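Local coordinates for protein fructose transport system repressor FruR (Pseudomonas putida, PDB 3O74) that probably binds specific DNA sequences as a LacI-family dual regulator of transcription, with fructose 1-phosphate as its preferred effector, at residues C59-A65 and L83-I88; A95-I101 and Y254-A260; P120-I126 and P181-T187. All blocks are in the same frame, centred on the assembly; numbering follows the deposited sequence. Where two conformers were deposited one is given.

From the N terminus, the chain first closes on itself at contact 1, where 59-65 and 83-88 become neighbouring strands with helix 74-80 between them. Contact 2 opens next: 95-101 continues the same sheet beside strand 85-88, but its partner 254-260 comes only near the end of the chain. Contact 3, joining 120-126 to 181-187, is nested inside that long loop and lies beyond the chain's centre. Contacts 1 and 2 touch directly, their centres about 11 Å apart, and build adjoining strands of the N-terminal half; contact 3 pairs strands in the C-terminal half, its centre more than 30 Å from both.

Contact 1 (C59-A65 and L83-I88); sequences CDALFVA and LPVIAI
Leu-62 and Val-64 reach across to Pro-84, Ile-86 and Ile-88 in a parallel ladder, the axes of strands 61-64 and 85-88 coming within 4.6 Å at 19° to each other. Leu-62 receives the amide of Ile-86 on its carbonyl (Ile-86 N to Leu-62 O, 2.8 Å) and gives its own amide to Pro-84 O. Val-64 repeats the pattern two residues on, between Ile-86 O and the amide of Ile-88. Phe-63, lying between them, turns its backbone the other way and bonds to Gly-6 and Ile-8 of strand 4-9.

On one face the Phe-63 side chain runs alongside Ile-86, both pointing the same way, with Phe-63 CD1 3.7 Å from Ile-86 CB. The tip of Ile-88 slants in to the same ring atom, Ile-88 CD1 lying 3.8 Å from Phe-63 CD1. On the other face Val-64 holds CG1 between its backbone N and carbonyl carbon (chi1 59°), which brings that methyl to 3.8 Å from Val-85 CG1. Where the strands begin, Leu-83 extends CG away from its own amide (chi1 179°) and brings CD1 against the 59-61 backbone, 3.4 Å from Cys-59 O and 3.8 Å from Ala-61 CA. Pro-84 sets its ring against the same backbone, with Pro-84 CD 3.2 Å from Asp-60 O, while Asp-60 points its CB away from 83-88, and its carboxylate is bonded to the amide of Thr-2.

Helix 234-250 covers the Phe-63 face, through Ala-245, and helix 44-56 covers that of Leu-62 and Val-64. With helix 74-80 linking the two parallel strands, this is a beta-alpha-beta crossover in the N-terminal half of a periplasmic-binding-protein-like sugar-binding domain.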
# COMPACT_ATOMS: atom_id res chain seq x y z
N CYS B 59 16.60 -14.33 11.95
CA CYS B 59 16.28 -12.96 12.33
C CYS B 59 16.28 -12.84 13.86
O CYS B 59 15.93 -13.79 14.56
CB CYS B 59 14.92 -12.54 11.76
SG CYS B 59 14.88 -12.44 9.96
N ASP B 60 16.68 -11.68 14.37
CA ASP B 60 16.80 -11.48 15.81
C ASP B 60 15.44 -11.42 16.50
O ASP B 60 15.31 -11.76 17.68
CB ASP B 60 17.60 -10.21 16.10
CG ASP B 60 19.04 -10.32 15.66
OD1 ASP B 60 19.46 -11.43 15.27
OD2 ASP B 60 19.76 -9.30 15.70
N ALA B 61 14.42 -10.99 15.77
CA ALA B 61 13.06 -10.99 16.28
C ALA B 61 12.09 -11.03 15.11
O ALA B 61 12.43 -10.65 13.99
CB ALA B 61 12.80 -9.77 17.15
N LEU B 62 10.87 -11.48 15.38
CA LEU B 62 9.86 -11.60 14.33
C LEU B 62 8.59 -10.86 14.71
O LEU B 62 7.97 -11.14 15.75
CB LEU B 62 9.56 -13.08 14.06
CG LEU B 62 8.50 -13.45 13.02
CD1 LEU B 62 8.86 -12.90 11.64
CD2 LEU B 62 8.34 -14.96 12.97
N PHE B 63 8.22 -9.89 13.88
CA PHE B 63 6.93 -9.23 14.00
C PHE B 63 5.95 -10.02 13.15
O PHE B 63 6.30 -10.48 12.07
CB PHE B 63 6.99 -7.79 13.50
CG PHE B 63 7.98 -6.93 14.24
CD1 PHE B 63 7.72 -6.51 15.53
CD2 PHE B 63 9.16 -6.53 13.63
CE1 PHE B 63 8.63 -5.71 16.22
CE2 PHE B 63 10.07 -5.74 14.30
CZ PHE B 63 9.81 -5.33 15.60
N VAL B 64 4.72 -10.16 13.62
CA VAL B 64 3.75 -10.93 12.85
C VAL B 64 2.30 -10.51 13.07
O VAL B 64 1.86 -10.32 14.20
CB VAL B 64 3.92 -12.46 13.10
CG1 VAL B 64 3.74 -12.79 14.58
CG2 VAL B 64 2.95 -13.26 12.25
N ALA B 65 1.58 -10.36 11.96
CA ALA B 65 0.13 -10.26 11.98
C ALA B 65 -0.37 -11.58 11.41
O ALA B 65 -0.44 -11.77 10.20
CB ALA B 65 -0.33 -9.11 11.12
N LEU B 83 13.47 -17.38 19.92
CA LEU B 83 13.07 -16.28 19.04
C LEU B 83 12.00 -15.40 19.67
O LEU B 83 10.93 -15.88 20.03
CB LEU B 83 12.57 -16.82 17.69
CG LEU B 83 12.08 -15.77 16.68
CD1 LEU B 83 13.18 -14.77 16.36
CD2 LEU B 83 11.58 -16.44 15.41
N PRO B 84 12.30 -14.10 19.83
CA PRO B 84 11.29 -13.14 20.28
C PRO B 84 10.23 -12.94 19.21
O PRO B 84 10.56 -12.61 18.07
CB PRO B 84 12.10 -11.84 20.46
CG PRO B 84 13.53 -12.28 20.56
CD PRO B 84 13.63 -13.49 19.71
N VAL B 85 8.97 -13.14 19.58
CA VAL B 85 7.86 -12.95 18.65
C VAL B 85 6.97 -11.82 19.13
O VAL B 85 6.41 -11.88 20.23
CB VAL B 85 7.03 -14.24 18.49
CG1 VAL B 85 5.84 -14.00 17.57
CG2 VAL B 85 7.89 -15.37 17.97
N ILE B 86 6.84 -10.78 18.31
CA ILE B 86 5.99 -9.64 18.65
C ILE B 86 4.81 -9.57 17.70
O ILE B 86 4.99 -9.36 16.50
CB ILE B 86 6.76 -8.31 18.59
CG1 ILE B 86 8.03 -8.39 19.43
CG2 ILE B 86 5.87 -7.16 19.05
CD1 ILE B 86 7.77 -8.62 20.90
N ALA B 87 3.60 -9.76 18.23
CA ALA B 87 2.40 -9.67 17.41
C ALA B 87 2.07 -8.21 17.10
O ALA B 87 2.27 -7.33 17.93
CB ALA B 87 1.21 -10.35 18.09
N ILE B 88 1.56 -7.97 15.90
CA ILE B 88 1.15 -6.63 15.50
C ILE B 88 -0.25 -6.66 14.90
O ILE B 88 -0.53 -7.47 14.01
CB ILE B 88 2.14 -6.02 14.47
CG1 ILE B 88 3.49 -5.73 15.13
CG2 ILE B 88 1.57 -4.75 13.87
CD1 ILE B 88 4.47 -4.99 14.22

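Contact 2 (A95-I101 and Y254-A260); sequences AHFCSVI and YEPGVHA
Tyr-254 lays its hydroxyl against the start of strand 98-101, where Cys-98 N donates to Tyr-254 OH over 2.9 Å in a nearly straight bond (166°). The tyrosine leaves its backbone with CG opposite the amide nitrogen (chi1 -172°), carrying the ring over to the other segment, where the carbonyl of His-96 meets its edge in plane, His-96 O lying 3.6 Å from Tyr-254 CE1. The same hydroxyl is bonded to Val-85 O on the next strand, so two backbone groups fix the end of the ring. Phe-97 crosses the tyrosine obliquely, its CB and CD2 also near this oxygen, while the phenylalanine itself packs on Val-85 and helix 74-80. Pro-256 covers the chain just before, Pro-256 CB lying 3.6 Å from His-96 C.

Beyond this point the strands run parallel, with Ser-99 at the centre of the ladder: its amide donates to Gly-257 O and its carbonyl accepts from His-259 N. They belong to the connections between the two halves of the periplasmic-binding-protein-like fold. Strands 98-102 and 257-266 run side by side in the same direction, both leading out of the N-terminal half toward the C-terminal one.

Ser-99 O is gripped twice by one residue, since His-259 N approaches to 2.7 Å and His-259 ND1 adds a weak bond at 3.4 Å, with the imidazole edge turned to the oxygen. Cys-98 SG approaches that ring obliquely, 3.8 Å from His-259 CE1, and Leu-244 of helix 234-250 touches both residues. On the opposite face Ile-101 places CG1 between its amide and carbonyl (chi1 69°), sending CD1 slantwise across Val-258, whose CG1 it meets at a tight 3.4 Å; Arg-91 packs against both side chains.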
# COMPACT_ATOMS: atom_id res chain seq x y z
N ALA B 95 -1.25 -14.91 27.19
CA ALA B 95 -0.55 -15.62 28.25
C ALA B 95 0.90 -15.94 27.90
O ALA B 95 1.67 -16.34 28.76
CB ALA B 95 -1.31 -16.90 28.62
N HIS B 96 1.27 -15.76 26.63
CA HIS B 96 2.60 -16.19 26.20
C HIS B 96 3.34 -15.20 25.28
O HIS B 96 4.57 -15.24 25.18
CB HIS B 96 2.53 -17.56 25.53
CG HIS B 96 2.08 -18.65 26.44
ND1 HIS B 96 2.92 -19.23 27.38
CD2 HIS B 96 0.89 -19.28 26.59
CE1 HIS B 96 2.26 -20.15 28.05
NE2 HIS B 96 1.02 -20.20 27.59
N PHE B 97 2.59 -14.33 24.61
CA PHE B 97 3.18 -13.42 23.63
C PHE B 97 2.91 -11.96 23.93
O PHE B 97 1.88 -11.60 24.50
CB PHE B 97 2.67 -13.75 22.22
CG PHE B 97 2.98 -15.14 21.77
CD1 PHE B 97 2.04 -16.16 21.89
CD2 PHE B 97 4.21 -15.44 21.21
CE1 PHE B 97 2.33 -17.44 21.47
CE2 PHE B 97 4.50 -16.73 20.79
CZ PHE B 97 3.56 -17.73 20.92
N CYS B 98 3.85 -11.11 23.53
CA CYS B 98 3.65 -9.67 23.53
C CYS B 98 2.94 -9.26 22.24
O CYS B 98 3.38 -9.62 21.15
CB CYS B 98 5.01 -8.98 23.63
SG CYS B 98 4.97 -7.20 23.54
N SER B 99 1.84 -8.51 22.36
CA SER B 99 1.13 -8.04 21.17
C SER B 99 0.92 -6.53 21.23
O SER B 99 0.62 -5.97 22.28
CB SER B 99 -0.24 -8.74 21.03
OG SER B 99 -0.10 -10.15 21.01
N VAL B 100 1.07 -5.87 20.09
CA VAL B 100 0.73 -4.46 19.99
C VAL B 100 -0.41 -4.30 19.00
O VAL B 100 -0.28 -4.65 17.83
CB VAL B 100 1.93 -3.60 19.55
CG1 VAL B 100 1.57 -2.12 19.59
CG2 VAL B 100 3.13 -3.87 20.44
N ILE B 101 -1.54 -3.77 19.47
CA ILE B 101 -2.75 -3.72 18.66
C ILE B 101 -3.49 -2.40 18.83
O ILE B 101 -3.11 -1.57 19.66
CB ILE B 101 -3.70 -4.88 19.02
CG1 ILE B 101 -4.31 -4.69 20.41
CG2 ILE B 101 -2.98 -6.22 18.94
CD1 ILE B 101 -5.31 -5.78 20.78
N TYR B 254 11.09 -9.75 28.20
CA TYR B 254 9.92 -10.12 27.41
C TYR B 254 8.77 -10.51 28.33
O TYR B 254 8.82 -11.54 28.99
CB TYR B 254 10.26 -11.29 26.48
CG TYR B 254 9.18 -11.62 25.48
CD1 TYR B 254 8.13 -12.46 25.82
CD2 TYR B 254 9.22 -11.12 24.18
CE1 TYR B 254 7.13 -12.77 24.91
CE2 TYR B 254 8.23 -11.43 23.26
CZ TYR B 254 7.19 -12.26 23.63
OH TYR B 254 6.20 -12.57 22.73
N GLU B 255 7.75 -9.66 28.38
CA GLU B 255 6.57 -9.96 29.19
C GLU B 255 5.34 -10.14 28.30
O GLU B 255 4.99 -9.25 27.54
CB GLU B 255 6.32 -8.84 30.21
CG GLU B 255 5.06 -9.05 31.05
CD GLU B 255 4.80 -7.91 32.03
OE1 GLU B 255 5.76 -7.18 32.35
OE2 GLU B 255 3.65 -7.77 32.48
N PRO B 256 4.69 -11.31 28.40
CA PRO B 256 3.48 -11.54 27.62
C PRO B 256 2.42 -10.51 27.97
O PRO B 256 2.34 -10.07 29.12
CB PRO B 256 3.02 -12.93 28.07
CG PRO B 256 4.23 -13.57 28.67
CD PRO B 256 5.03 -12.45 29.27
N GLY B 257 1.61 -10.11 26.99
CA GLY B 257 0.55 -9.16 27.25
C GLY B 257 0.20 -8.34 26.02
O GLY B 257 1.00 -8.20 25.10
N VAL B 258 -1.01 -7.79 26.03
CA VAL B 258 -1.48 -6.97 24.92
C VAL B 258 -1.29 -5.48 25.21
O VAL B 258 -1.65 -5.00 26.28
CB VAL B 258 -2.97 -7.24 24.64
CG1 VAL B 258 -3.50 -6.26 23.62
CG2 VAL B 258 -3.17 -8.68 24.20
N HIS B 259 -0.70 -4.77 24.26
CA HIS B 259 -0.58 -3.32 24.36
C HIS B 259 -1.50 -2.68 23.33
O HIS B 259 -1.30 -2.83 22.13
CB HIS B 259 0.86 -2.88 24.10
CG HIS B 259 1.85 -3.45 25.06
ND1 HIS B 259 2.27 -4.76 25.00
CD2 HIS B 259 2.50 -2.90 26.11
CE1 HIS B 259 3.13 -4.99 25.97
NE2 HIS B 259 3.29 -3.88 26.66
N ALA B 260 -2.53 -1.99 23.81
CA ALA B 260 -3.54 -1.43 22.92
C ALA B 260 -3.35 0.06 22.69
O ALA B 260 -3.17 0.82 23.63
CB ALA B 260 -4.94 -1.71 23.47

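Contact 3 (P120-I126 and P181-T187)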
# COMPACT_ATOMS: atom_id res chain seq x y z
N PRO B 120 -31.40 5.31 12.45
CA PRO B 120 -31.57 4.43 11.29
C PRO B 120 -32.61 3.34 11.57
O PRO B 120 -32.74 2.88 12.70
CB PRO B 120 -30.18 3.82 11.11
CG PRO B 120 -29.55 3.90 12.45
CD PRO B 120 -30.07 5.16 13.07
N ARG B 121 -33.33 2.94 10.53
CA ARG B 121 -34.34 1.90 10.65
C ARG B 121 -33.68 0.52 10.57
O ARG B 121 -34.21 -0.47 11.07
CB ARG B 121 -35.40 2.07 9.56
CG ARG B 121 -36.79 1.61 9.95
CD ARG B 121 -36.99 0.13 9.71
NE ARG B 121 -36.98 -0.64 10.96
CZ ARG B 121 -37.52 -1.85 11.08
NH1 ARG B 121 -38.13 -2.41 10.05
NH2 ARG B 121 -37.47 -2.49 12.25
N SER B 122 -32.52 0.49 9.93
CA SER B 122 -31.77 -0.75 9.76
C SER B 122 -30.28 -0.44 9.79
O SER B 122 -29.84 0.59 9.28
CB SER B 122 -32.13 -1.42 8.44
OG SER B 122 -31.84 -0.58 7.34
N ILE B 123 -29.51 -1.34 10.39
CA ILE B 123 -28.06 -1.17 10.44
C ILE B 123 -27.39 -2.52 10.22
O ILE B 123 -27.89 -3.55 10.66
CB ILE B 123 -27.61 -0.58 11.79
CG1 ILE B 123 -26.11 -0.27 11.77
CG2 ILE B 123 -27.95 -1.51 12.95
CD1 ILE B 123 -25.64 0.59 12.92
N ALA B 124 -26.25 -2.50 9.53
CA ALA B 124 -25.57 -3.74 9.22
C ALA B 124 -24.08 -3.65 9.52
O ALA B 124 -23.50 -2.57 9.53
CB ALA B 124 -25.79 -4.13 7.77
N LEU B 125 -23.48 -4.81 9.77
CA LEU B 125 -22.05 -4.93 9.92
C LEU B 125 -21.53 -5.83 8.80
O LEU B 125 -22.04 -6.93 8.59
CB LEU B 125 -21.70 -5.55 11.27
CG LEU B 125 -20.23 -5.90 11.44
CD1 LEU B 125 -19.43 -4.67 11.85
CD2 LEU B 125 -20.07 -7.02 12.45
N ILE B 126 -20.52 -5.34 8.09
CA ILE B 126 -19.86 -6.15 7.08
C ILE B 126 -18.42 -6.38 7.51
O ILE B 126 -17.66 -5.43 7.70
CB ILE B 126 -19.92 -5.49 5.70
CG1 ILE B 126 -21.30 -5.69 5.07
CG2 ILE B 126 -18.84 -6.06 4.78
CD1 ILE B 126 -21.47 -5.02 3.71
N PRO B 181 -29.38 -0.67 3.60
CA PRO B 181 -29.67 -0.43 5.02
C PRO B 181 -29.54 1.07 5.28
O PRO B 181 -28.88 1.76 4.50
CB PRO B 181 -28.54 -1.18 5.72
CG PRO B 181 -27.38 -1.09 4.76
CD PRO B 181 -28.00 -1.15 3.38
N ASP B 182 -30.15 1.57 6.35
CA ASP B 182 -30.02 2.98 6.68
C ASP B 182 -28.60 3.32 7.11
O ASP B 182 -28.14 4.44 6.93
CB ASP B 182 -31.01 3.37 7.77
CG ASP B 182 -32.43 3.49 7.26
OD1 ASP B 182 -32.64 3.35 6.03
OD2 ASP B 182 -33.34 3.74 8.08
N ALA B 183 -27.90 2.33 7.67
CA ALA B 183 -26.56 2.55 8.18
C ALA B 183 -25.70 1.30 8.03
O ALA B 183 -26.21 0.17 8.08
CB ALA B 183 -26.61 2.97 9.65
N LEU B 184 -24.40 1.50 7.84
CA LEU B 184 -23.50 0.39 7.60
C LEU B 184 -22.12 0.63 8.19
O LEU B 184 -21.54 1.71 8.02
CB LEU B 184 -23.37 0.12 6.10
CG LEU B 184 -22.31 -0.91 5.71
CD1 LEU B 184 -22.76 -2.30 6.10
CD2 LEU B 184 -22.00 -0.84 4.22
N VAL B 185 -21.59 -0.38 8.87
CA VAL B 185 -20.22 -0.35 9.35
C VAL B 185 -19.43 -1.46 8.67
O VAL B 185 -19.87 -2.61 8.64
CB VAL B 185 -20.15 -0.56 10.88
CG1 VAL B 185 -18.70 -0.73 11.33
CG2 VAL B 185 -20.81 0.60 11.60
N THR B 186 -18.27 -1.11 8.11
CA THR B 186 -17.35 -2.11 7.60
C THR B 186 -16.15 -2.20 8.53
O THR B 186 -15.65 -1.17 9.01
CB THR B 186 -16.86 -1.78 6.17
OG1 THR B 186 -16.32 -0.46 6.15
CG2 THR B 186 -18.02 -1.86 5.18
N THR B 187 -15.69 -3.41 8.79
CA THR B 187 -14.60 -3.62 9.75
C THR B 187 -13.23 -3.39 9.12
O THR B 187 -12.20 -3.52 9.79
CB THR B 187 -14.65 -5.03 10.35
OG1 THR B 187 -14.43 -6.00 9.31
CG2 THR B 187 -16.01 -5.27 11.02
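The carboxylate of Asp-182 takes the backbone amide of Arg-121 at one oxygen: Arg-121 N lies 2.6 Å from Asp-182 OD2, on the anti side and 26° out of the carboxylate plane. Arg-121 CB sits close to the same oxygen, but its poorly ordered guanidinium group leads off to a salt bridge with Glu-152. The Pro-120 ring packs its CB against Asp-182 CB (3.5 Å) and also touches Ala-183. Ser-122, with OG tucked between its own amide and carbonyl (chi1 60°), accepts the backbone amide of Asp-182, Asp-182 N to Ser-122 OG being 2.9 Å.

A weak bond from Ala-183 N to Ser-122 O opens a parallel ladder that continues from Ala-124 N on Ala-183 O to Thr-187 N on Ile-126 O. The side chains of Leu-125 and Thr-187 cross at about a right angle, Leu-125 CD1 lying 3.6 Å from Thr-187 CG2. On the other face Leu-184 CD1 touches both Ala-124 CB and Ile-126 CG1, the latter at 3.8 Å.

Helix 104-116 covers the face of Ala-183 and Val-185, while helices 163-177 and 189-201 cover that of Ala-124, Leu-184 and Ile-126. Strand 152-158 continues the sheet beside 122-128, and strand 210-214 lies beyond 183-186.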